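Local coordinates for butyryl-CoA dehydrogenase (Marinomonas mediterranea, PDB 6CXT), which belongs to the acyl-CoA dehydrogenase family of flavoproteins and binds flavin-adenine dinucleotide between its subunits, at residues G45-P50 against A89-C94; N159-D164 against S206-Q211. All coordinates share one frame; numbering follows the deposited sequence.

Contact 1: residues G45-P50 against A89-C94; sequences GYFGLP and AHTFAC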
ATOM      1  N   GLY B  45      12.278 -10.352 -37.012  1.00 27.80           N
ATOM      2  CA  GLY B  45      11.915 -11.709 -36.631  1.00 25.78           C
ATOM      3  C   GLY B  45      10.948 -11.794 -35.456  1.00 25.42           C
ATOM      4  O   GLY B  45      10.701 -12.892 -34.974  1.00 26.30           O
ATOM      5  N   TYR B  46      10.402 -10.650 -34.999  1.00 27.32           N
ATOM      6  CA  TYR B  46       9.463 -10.575 -33.807  1.00 23.72           C
ATOM      7  C   TYR B  46       8.277 -11.511 -33.909  1.00 23.81           C
ATOM      8  O   TYR B  46       7.856 -12.110 -32.918  1.00 24.07           O
ATOM      9  CB  TYR B  46       8.935  -9.130 -33.681  1.00 23.29           C
ATOM     10  CG  TYR B  46       8.085  -8.785 -32.461  1.00 22.30           C
ATOM     11  CD1 TYR B  46       8.460  -9.214 -31.185  1.00 21.91           C
ATOM     12  CD2 TYR B  46       6.940  -7.978 -32.572  1.00 23.85           C
ATOM     13  CE1 TYR B  46       7.717  -8.867 -30.071  1.00 23.62           C
ATOM     14  CE2 TYR B  46       6.170  -7.604 -31.441  1.00 22.94           C
ATOM     15  CZ  TYR B  46       6.560  -8.070 -30.204  1.00 23.19           C
ATOM     16  OH  TYR B  46       5.864  -7.754 -29.061  1.00 21.70           O
ATOM     17  N   PHE B  47       7.683 -11.630 -35.106  1.00 24.63           N
ATOM     18  CA  PHE B  47       6.474 -12.434 -35.201  1.00 25.32           C
ATOM     19  C   PHE B  47       6.785 -13.899 -35.429  1.00 26.69           C
ATOM     20  O   PHE B  47       5.898 -14.739 -35.331  1.00 29.40           O
ATOM     21  CB  PHE B  47       5.558 -11.950 -36.332  1.00 26.20           C
ATOM     22  CG  PHE B  47       5.337 -10.476 -36.325  1.00 25.35           C
ATOM     23  CD1 PHE B  47       4.729  -9.852 -35.230  1.00 24.12           C
ATOM     24  CD2 PHE B  47       5.737  -9.707 -37.400  1.00 25.72           C
ATOM     25  CE1 PHE B  47       4.543  -8.503 -35.236  1.00 22.22           C
ATOM     26  CE2 PHE B  47       5.535  -8.349 -37.400  1.00 26.24           C
ATOM     27  CZ  PHE B  47       4.951  -7.745 -36.299  1.00 24.57           C
ATOM     28  N   GLY B  48       8.036 -14.199 -35.734  1.00 25.18           N
ATOM     29  CA  GLY B  48       8.428 -15.577 -35.952  1.00 27.43           C
ATOM     30  C   GLY B  48       9.189 -16.214 -34.821  1.00 28.85           C
ATOM     31  O   GLY B  48       9.586 -17.359 -34.949  1.00 29.94           O
ATOM     32  N   LEU B  49       9.399 -15.508 -33.699  1.00 27.45           N
ATOM     33  CA  LEU B  49      10.271 -16.072 -32.638  1.00 25.50           C
ATOM     34  C   LEU B  49       9.909 -17.499 -32.198  1.00 24.83           C
ATOM     35  O   LEU B  49      10.812 -18.338 -32.127  1.00 25.98           O
ATOM     36  CB  LEU B  49      10.411 -15.140 -31.403  1.00 25.89           C
ATOM     37  CG  LEU B  49      10.761 -13.685 -31.692  1.00 23.70           C
ATOM     38  CD1 LEU B  49      10.547 -12.802 -30.450  1.00 23.14           C
ATOM     39  CD2 LEU B  49      12.204 -13.651 -32.139  1.00 23.79           C
ATOM     40  N   PRO B  50       8.618 -17.785 -31.900  1.00 23.17           N
ATOM     41  CA  PRO B  50       8.317 -19.127 -31.444  1.00 27.80           C
ATOM     42  C   PRO B  50       7.766 -20.063 -32.554  1.00 31.25           C
ATOM     43  O   PRO B  50       7.170 -21.081 -32.219  1.00 31.16           O
ATOM     44  CB  PRO B  50       7.188 -18.888 -30.435  1.00 26.75           C
ATOM     45  CG  PRO B  50       6.454 -17.682 -30.979  1.00 27.37           C
ATOM     46  CD  PRO B  50       7.413 -16.940 -31.879  1.00 24.02           C
ATOM     47  N   ALA B  89       0.017  -9.676 -29.436  1.00 16.97           N
ATOM     48  CA  ALA B  89      -1.351 -10.141 -29.431  1.00 18.05           C
ATOM     49  C   ALA B  89      -1.484 -11.078 -30.663  1.00 22.17           C
ATOM     50  O   ALA B  89      -1.964 -12.184 -30.569  1.00 21.30           O
ATOM     51  CB  ALA B  89      -2.298  -8.965 -29.601  1.00 17.60           C
ATOM     52  N   HIS B  90      -1.006 -10.593 -31.795  1.00 20.08           N
ATOM     53  CA  HIS B  90      -1.001 -11.360 -33.037  1.00 19.89           C
ATOM     54  C   HIS B  90      -0.245 -12.691 -32.882  1.00 20.48           C
ATOM     55  O   HIS B  90      -0.744 -13.774 -33.277  1.00 22.77           O
ATOM     56  CB  HIS B  90      -0.344 -10.443 -34.075  1.00 18.38           C
ATOM     57  CG  HIS B  90       0.272 -11.147 -35.237  1.00 20.24           C
ATOM     58  ND1 HIS B  90      -0.330 -11.184 -36.479  1.00 19.47           N
ATOM     59  CD2 HIS B  90       1.471 -11.757 -35.386  1.00 20.71           C
ATOM     60  CE1 HIS B  90       0.472 -11.786 -37.343  1.00 20.37           C
ATOM     61  NE2 HIS B  90       1.572 -12.149 -36.711  1.00 20.54           N
ATOM     62  N   THR B  91       0.953 -12.633 -32.310  1.00 19.46           N
ATOM     63  CA  THR B  91       1.781 -13.834 -32.177  1.00 19.96           C
ATOM     64  C   THR B  91       1.245 -14.822 -31.145  1.00 23.01           C
ATOM     65  O   THR B  91       1.137 -16.016 -31.442  1.00 21.39           O
ATOM     66  CB  THR B  91       3.223 -13.497 -31.839  1.00 20.25           C
ATOM     67  OG1 THR B  91       3.764 -12.725 -32.909  1.00 20.26           O
ATOM     68  CG2 THR B  91       4.109 -14.775 -31.651  1.00 21.58           C
ATOM     69  N   PHE B  92       0.913 -14.350 -29.932  1.00 21.97           N
ATOM     70  CA  PHE B  92       0.665 -15.288 -28.846  1.00 19.42           C
ATOM     71  C   PHE B  92      -0.770 -15.685 -28.736  1.00 19.98           C
ATOM     72  O   PHE B  92      -1.069 -16.818 -28.325  1.00 22.72           O
ATOM     73  CB  PHE B  92       1.294 -14.769 -27.517  1.00 16.95           C
ATOM     74  CG  PHE B  92       2.786 -14.682 -27.641  1.00 19.94           C
ATOM     75  CD1 PHE B  92       3.558 -15.858 -27.611  1.00 20.87           C
ATOM     76  CD2 PHE B  92       3.414 -13.488 -27.872  1.00 20.16           C
ATOM     77  CE1 PHE B  92       4.916 -15.835 -27.796  1.00 21.12           C
ATOM     78  CE2 PHE B  92       4.794 -13.454 -28.061  1.00 21.80           C
ATOM     79  CZ  PHE B  92       5.553 -14.625 -28.013  1.00 21.27           C
ATOM     80  N   ALA B  93      -1.685 -14.768 -29.045  1.00 19.46           N
ATOM     81  CA  ALA B  93      -3.083 -15.134 -28.986  1.00 19.29           C
ATOM     82  C   ALA B  93      -3.609 -15.756 -30.313  1.00 22.35           C
ATOM     83  O   ALA B  93      -4.719 -16.314 -30.330  1.00 25.70           O
ATOM     84  CB  ALA B  93      -3.990 -13.976 -28.530  1.00 18.15           C
ATOM     85  N   CYS B  94      -2.859 -15.607 -31.391  1.00 20.54           N
ATOM     86  CA  CYS B  94      -3.358 -16.020 -32.719  1.00 22.44           C
ATOM     87  C   CYS B  94      -2.448 -17.050 -33.376  1.00 23.92           C
ATOM     88  O   CYS B  94      -2.921 -18.189 -33.642  1.00 27.29           O
ATOM     89  CB  CYS B  94      -3.589 -14.810 -33.634  1.00 21.25           C
ATOM     90  SG  CYS B  94      -4.712 -13.578 -32.917  1.00 23.17           S
TER
HETATM   91  O   HOH W   1       5.442 -11.201 -31.556  1.00 27.76           O
HETATM   92  O   HOH W   2       3.314 -14.627 -35.326  1.00 34.20           O
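The loop 45-50 runs past helix 81-101, nearest where the CA atoms of Phe-47 and Thr-91 lie 5.8 Å apart. Thr-91 faces the loop with both branches. Its OG1, which also bonds to Gly-87 O within the helix, sits at the edge of the Phe-47 ring, while CG2, anti to the backbone N, rests 3.8 Å from Pro-50 CG and covers one face of the Phe-92 ring. Two waters bridge the loop's carbonyls to the threonine: one donates to Tyr-46 O and meets Thr-91 OG1 at 2.6 Å, the other donates to Phe-47 O and lies 3.1 Å from Thr-91 OG1. A threonine suits this place because it offers a hydroxyl to the waters and a methyl to the proline. Beside it, the rings of Phe-47 and His-90 meet obliquely, centroids 5.1 Å apart and planes at 67°. Histidine suits its site because its two ring nitrogens serve two backbone partners, Ala-121 N and Leu-114 O, which fixes the imidazole's rotation. Trp-38 of helix 35-44 stacks on Phe-47 and meets His-90 edge-to-face, whereas Phe-92 reaches helices 64-77 and 231-245, placing this buried contact inside the N-terminal helical domain.

Contact 2: residues N159-D164 against S206-Q211; sequences NGSIAD and SAPLNQ. With FAD (flavin-adenine dinucleotide), chain D; EDO (1,2-ethanediol), chain E.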
ATOM      1  N   ASN B 159      -6.007  -5.024 -32.862  1.00 17.60           N
ATOM      2  CA  ASN B 159      -5.729  -5.246 -34.266  1.00 19.03           C
ATOM      3  C   ASN B 159      -7.010  -5.417 -35.108  1.00 18.99           C
ATOM      4  O   ASN B 159      -6.893  -5.842 -36.266  1.00 19.13           O
ATOM      5  CB  ASN B 159      -4.815  -6.473 -34.508  1.00 17.79           C
ATOM      6  CG  ASN B 159      -3.485  -6.360 -33.784  1.00 21.37           C
ATOM      7  OD1 ASN B 159      -3.050  -5.256 -33.435  1.00 19.15           O
ATOM      8  ND2 ASN B 159      -2.839  -7.486 -33.558  1.00 19.36           N
ATOM      9  N   GLY B 160      -8.177  -5.118 -34.551  1.00 19.87           N
ATOM     10  CA  GLY B 160      -9.461  -5.295 -35.275  1.00 19.80           C
ATOM     11  C   GLY B 160      -9.431  -4.692 -36.683  1.00 21.62           C
ATOM     12  O   GLY B 160      -9.792  -5.393 -37.703  1.00 17.43           O
ATOM     13  N   SER B 161      -9.011  -3.420 -36.783  1.00 19.11           N
ATOM     14  CA  SER B 161      -9.040  -2.726 -38.087  1.00 20.37           C
ATOM     15  C   SER B 161      -8.026  -3.245 -39.107  1.00 21.41           C
ATOM     16  O   SER B 161      -8.290  -3.229 -40.309  1.00 20.55           O
ATOM     17  CB  SER B 161      -8.894  -1.205 -37.926  1.00 19.90           C
ATOM     18  OG  SER B 161      -7.677  -0.966 -37.223  1.00 20.34           O
ATOM     19  N   ILE B 162      -6.898  -3.773 -38.642  1.00 18.62           N
ATOM     20  CA  ILE B 162      -5.789  -4.183 -39.512  1.00 19.86           C
ATOM     21  C   ILE B 162      -5.735  -5.691 -39.757  1.00 19.19           C
ATOM     22  O   ILE B 162      -4.838  -6.169 -40.456  1.00 20.46           O
ATOM     23  CB  ILE B 162      -4.422  -3.647 -38.942  1.00 18.46           C
ATOM     24  CG1 ILE B 162      -4.219  -4.171 -37.506  1.00 20.17           C
ATOM     25  CG2 ILE B 162      -4.427  -2.093 -39.001  1.00 19.03           C
ATOM     26  CD1 ILE B 162      -2.831  -3.856 -36.956  1.00 19.77           C
ATOM     27  N   ALA B 163      -6.669  -6.422 -39.134  1.00 19.45           N
ATOM     28  CA  ALA B 163      -6.582  -7.887 -39.114  1.00 19.64           C
ATOM     29  C   ALA B 163      -6.912  -8.456 -40.515  1.00 20.48           C
ATOM     30  O   ALA B 163      -7.919  -8.052 -41.149  1.00 20.69           O
ATOM     31  CB  ALA B 163      -7.556  -8.470 -38.083  1.00 18.68           C
ATOM     32  N   ASP B 164      -6.085  -9.416 -40.912  1.00 22.04           N
ATOM     33  CA  ASP B 164      -6.323 -10.283 -42.072  1.00 22.63           C
ATOM     34  C   ASP B 164      -7.069 -11.546 -41.675  1.00 23.59           C
ATOM     35  O   ASP B 164      -7.724 -12.153 -42.521  1.00 21.55           O
ATOM     36  CB  ASP B 164      -5.017 -10.616 -42.760  1.00 20.22           C
ATOM     37  CG  ASP B 164      -4.374  -9.394 -43.320  1.00 25.06           C
ATOM     38  OD1 ASP B 164      -5.011  -8.728 -44.157  1.00 24.14           O
ATOM     39  OD2 ASP B 164      -3.264  -9.035 -42.878  1.00 22.94           O
ATOM     40  N   SER B 206      -0.774   2.811 -30.844  1.00 20.02           N
ATOM     41  CA  SER B 206      -0.396   2.051 -32.044  1.00 20.55           C
ATOM     42  C   SER B 206      -1.093   0.701 -32.166  1.00 21.61           C
ATOM     43  O   SER B 206      -0.976   0.076 -33.227  1.00 22.83           O
ATOM     44  CB  SER B 206       1.102   1.874 -32.214  1.00 20.28           C
ATOM     45  OG  SER B 206       1.718   3.175 -32.308  1.00 20.14           O
ATOM     46  N   ALA B 207      -1.765   0.251 -31.103  1.00 16.90           N
ATOM     47  CA  ALA B 207      -2.461  -1.059 -31.155  1.00 17.58           C
ATOM     48  C   ALA B 207      -3.927  -0.714 -31.380  1.00 16.47           C
ATOM     49  O   ALA B 207      -4.603  -0.272 -30.463  1.00 17.51           O
ATOM     50  CB  ALA B 207      -2.275  -1.859 -29.852  1.00 16.69           C
ATOM     51  N   PRO B 208      -4.455  -0.946 -32.599  1.00 18.71           N
ATOM     52  CA  PRO B 208      -5.860  -0.617 -32.830  1.00 17.33           C
ATOM     53  C   PRO B 208      -6.758  -1.430 -31.910  1.00 16.33           C
ATOM     54  O   PRO B 208      -6.435  -2.593 -31.619  1.00 19.58           O
ATOM     55  CB  PRO B 208      -6.114  -1.104 -34.282  1.00 17.16           C
ATOM     56  CG  PRO B 208      -4.798  -1.154 -34.878  1.00 18.11           C
ATOM     57  CD  PRO B 208      -3.827  -1.552 -33.781  1.00 18.32           C
ATOM     58  N   LEU B 209      -7.858  -0.835 -31.467  1.00 16.18           N
ATOM     59  CA  LEU B 209      -8.863  -1.570 -30.684  1.00 17.69           C
ATOM     60  C   LEU B 209     -10.218  -1.304 -31.352  1.00 15.84           C
ATOM     61  O   LEU B 209     -10.621  -0.169 -31.547  1.00 16.78           O
ATOM     62  CB  LEU B 209      -8.882  -1.088 -29.199  1.00 15.60           C
ATOM     63  CG  LEU B 209      -9.702  -1.963 -28.266  1.00 16.77           C
ATOM     64  CD1 LEU B 209      -9.185  -3.395 -28.157  1.00 16.43           C
ATOM     65  CD2 LEU B 209      -9.743  -1.338 -26.862  1.00 16.63           C
ATOM     66  N   ASN B 210     -10.964  -2.371 -31.655  1.00 17.00           N
ATOM     67  CA  ASN B 210     -12.172  -2.158 -32.438  1.00 16.59           C
ATOM     68  C   ASN B 210     -13.311  -3.102 -32.079  1.00 18.09           C
ATOM     69  O   ASN B 210     -13.094  -4.248 -31.692  1.00 17.25           O
ATOM     70  CB  ASN B 210     -11.865  -2.480 -33.952  1.00 16.97           C
ATOM     71  CG  ASN B 210     -10.645  -1.786 -34.466  1.00 16.15           C
ATOM     72  OD1 ASN B 210      -9.540  -2.298 -34.317  1.00 17.34           O
ATOM     73  ND2 ASN B 210     -10.835  -0.617 -35.102  1.00 15.83           N
ATOM     74  N   GLN B 211     -14.516  -2.625 -32.327  1.00 17.99           N
ATOM     75  CA  GLN B 211     -15.690  -3.512 -32.366  1.00 21.50           C
ATOM     76  C   GLN B 211     -15.677  -4.248 -33.748  1.00 20.23           C
ATOM     77  O   GLN B 211     -15.385  -3.617 -34.784  1.00 18.31           O
ATOM     78  CB  GLN B 211     -16.931  -2.649 -32.234  1.00 24.82           C
ATOM     79  CG  GLN B 211     -18.184  -3.448 -31.971  1.00 36.61           C
ATOM     80  CD  GLN B 211     -19.212  -2.588 -31.309  1.00 50.02           C
ATOM     81  OE1 GLN B 211     -19.656  -1.588 -31.880  1.00 54.12           O
ATOM     82  NE2 GLN B 211     -19.572  -2.940 -30.079  1.00 56.07           N
TER
HETATM   83  PA  FAD D 401     -15.751  -6.692 -16.647  1.00 20.46           P
HETATM   84  O1A FAD D 401     -15.475  -8.166 -16.875  1.00 22.42           O
HETATM   85  O2A FAD D 401     -17.108  -6.030 -16.813  1.00 21.99           O
HETATM   86  O5B FAD D 401     -15.120  -6.303 -15.198  1.00 21.52           O
HETATM   87  C5B FAD D 401     -15.375  -5.030 -14.559  1.00 20.34           C
HETATM   88  C4B FAD D 401     -14.774  -5.164 -13.145  1.00 20.31           C
HETATM   89  O4B FAD D 401     -15.394  -6.277 -12.452  1.00 21.79           O
HETATM   90  C3B FAD D 401     -13.277  -5.448 -13.209  1.00 21.48           C
HETATM   91  O3B FAD D 401     -12.744  -4.793 -12.051  1.00 21.94           O
HETATM   92  C2B FAD D 401     -13.212  -6.973 -12.970  1.00 21.26           C
HETATM   93  O2B FAD D 401     -11.932  -7.436 -12.471  1.00 21.53           O
HETATM   94  C1B FAD D 401     -14.412  -7.195 -12.002  1.00 21.91           C
HETATM   95  N9A FAD D 401     -14.822  -8.613 -12.071  1.00 22.91           N
HETATM   96  C8A FAD D 401     -15.464  -9.241 -13.092  1.00 25.45           C
HETATM   97  N7A FAD D 401     -15.570 -10.589 -12.821  1.00 25.52           N
HETATM   98  C5A FAD D 401     -14.968 -10.824 -11.621  1.00 24.61           C
HETATM   99  C6A FAD D 401     -14.719 -11.985 -10.727  1.00 26.22           C
HETATM  100  N6A FAD D 401     -15.110 -13.263 -11.070  1.00 23.55           N
HETATM  101  N1A FAD D 401     -14.048 -11.746  -9.559  1.00 26.22           N
HETATM  102  C2A FAD D 401     -13.609 -10.498  -9.179  1.00 24.88           C
HETATM  103  N3A FAD D 401     -13.832  -9.407  -9.946  1.00 20.63           N
HETATM  104  C4A FAD D 401     -14.477  -9.502 -11.141  1.00 22.65           C
HETATM  105  N1  FAD D 401     -10.530  -8.761 -25.720  1.00 22.50           N
HETATM  106  C2  FAD D 401     -10.393  -9.602 -26.808  1.00 23.13           C
HETATM  107  O2  FAD D 401     -11.254 -10.518 -26.910  1.00 25.50           O
HETATM  108  N3  FAD D 401      -9.409  -9.477 -27.745  1.00 23.03           N
HETATM  109  C4  FAD D 401      -8.526  -8.460 -27.691  1.00 23.31           C
HETATM  110  O4  FAD D 401      -7.652  -8.360 -28.553  1.00 24.02           O
HETATM  111  C4X FAD D 401      -8.616  -7.489 -26.545  1.00 23.41           C
HETATM  112  N5  FAD D 401      -7.797  -6.422 -26.419  1.00 23.01           N
HETATM  113  C5X FAD D 401      -7.923  -5.505 -25.419  1.00 21.15           C
HETATM  114  C6  FAD D 401      -7.013  -4.415 -25.387  1.00 20.91           C
HETATM  115  C7  FAD D 401      -7.140  -3.444 -24.371  1.00 21.95           C
HETATM  116  C7M FAD D 401      -6.194  -2.269 -24.367  1.00 20.66           C
HETATM  117  C8  FAD D 401      -8.196  -3.565 -23.351  1.00 22.01           C
HETATM  118  C8M FAD D 401      -8.321  -2.550 -22.265  1.00 19.36           C
HETATM  119  C9  FAD D 401      -9.082  -4.663 -23.358  1.00 20.05           C
HETATM  120  C9A FAD D 401      -8.962  -5.640 -24.373  1.00 21.96           C
HETATM  121  N10 FAD D 401      -9.851  -6.759 -24.455  1.00 20.75           N
HETATM  122  C10 FAD D 401      -9.692  -7.689 -25.541  1.00 24.46           C
HETATM  123  C1' FAD D 401     -10.927  -6.951 -23.493  1.00 20.19           C
HETATM  124  C2' FAD D 401     -10.325  -7.432 -22.151  1.00 21.25           C
HETATM  125  O2' FAD D 401      -9.835  -8.783 -22.188  1.00 22.41           O
HETATM  126  C3' FAD D 401     -11.349  -7.184 -21.056  1.00 21.65           C
HETATM  127  O3' FAD D 401     -11.484  -5.752 -20.942  1.00 21.00           O
HETATM  128  C4' FAD D 401     -11.139  -7.872 -19.696  1.00 21.48           C
HETATM  129  O4' FAD D 401     -11.297  -9.321 -19.832  1.00 23.58           O
HETATM  130  C5' FAD D 401     -12.154  -7.371 -18.657  1.00 23.40           C
HETATM  131  O5' FAD D 401     -13.463  -7.475 -19.231  1.00 21.91           O
HETATM  132  P   FAD D 401     -14.428  -6.234 -19.161  1.00 22.98           P
HETATM  133  O1P FAD D 401     -15.781  -6.602 -19.778  1.00 22.41           O
HETATM  134  O2P FAD D 401     -13.804  -4.972 -19.724  1.00 21.90           O
HETATM  135  O3P FAD D 401     -14.711  -5.924 -17.612  1.00 20.24           O
HETATM  136  C1  EDO E 402       1.657   4.111 -28.261  1.00 28.40           C
HETATM  137  O1  EDO E 402       1.440   2.921 -29.035  1.00 19.72           O
HETATM  138  C2  EDO E 402       2.873   4.052 -27.303  1.00 29.04           C
HETATM  139  O2  EDO E 402       2.607   2.943 -26.413  1.00 25.36           O
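This is a buried loop-to-strand contact in the middle, beta domain of the acyl-CoA dehydrogenase fold: the turn after strand 147-158 packs on the start of strand 209-220, its antiparallel neighbour in the sheet. The backbones come together at Asn-159 and Pro-208, whose CA atoms are 4.8 Å apart, and Asn-159 N donates to Pro-208 O at 2.8 Å, from a position 35° out of the carbonyl plane. Two residues along the strand, beside Gly-160, Asn-210 puts its amide against the turn. Asn-210 holds CG anti to its own carbonyl carbon (chi1 -51°), and its OD1 accepts a weak bond from Ser-161 N at 2.8 Å, bent to 134° at the hydrogen. Asn-210 ND2 lies near Ser-161 CB and bonds to Gly-196 O, so the amide is held at both ends. Glycine fits at position 160 because a beta carbon there would collide with Asn-210 CB.

Pro-208 supplies the apolar part: Ile-162 crosses the ring at about a right angle, Ile-162 CD1 3.9 Å from Pro-208 CG. Two polar atoms also lie against the ring, Ser-161 OG 3.3 Å from Pro-208 CB and Asn-159 OD1 3.8 Å from Pro-208 CD. On the strand's other side, Leu-209 turns away from the turn and sets CD1 3.7 Å from C6 of the flavin.

Asp-198 OD1 receives both Ser-161 OG and Asn-210 ND2, and its negative charge probably strengthens both bonds. Asn-159 has a positive phi, which asparagine tolerates well; its ND2 ties the turn to helix 81-101 through Ala-86 O and to strand 121-124 through Ala-121 O, while its buried OD1 has no partner in the model.

In the fold
Contact 1 lies within the N-terminal helical domain and contact 2 within the middle domain, and contact 1 is complete in the chain before contact 2 starts. Their centres are 16 Å apart, yet they touch where His-90 CB packs 3.9 Å from Asn-159 ND2, so helix 81-101 is shared ground between the loop 45-50 and the turn 159-164. The bound ligands lie near this junction. Ala-89 of contact 1 belongs to the pocket of the pyrrole-2-carbothioate ligand (FK4), and the side chain of Asn-159 in contact 2 is about 7 Å from FK4. Leu-209 of contact 2 lines the FAD pocket and also packs on Leu-344 of the second subunit; the side chain of His-90 stays about 9 Å from FAD.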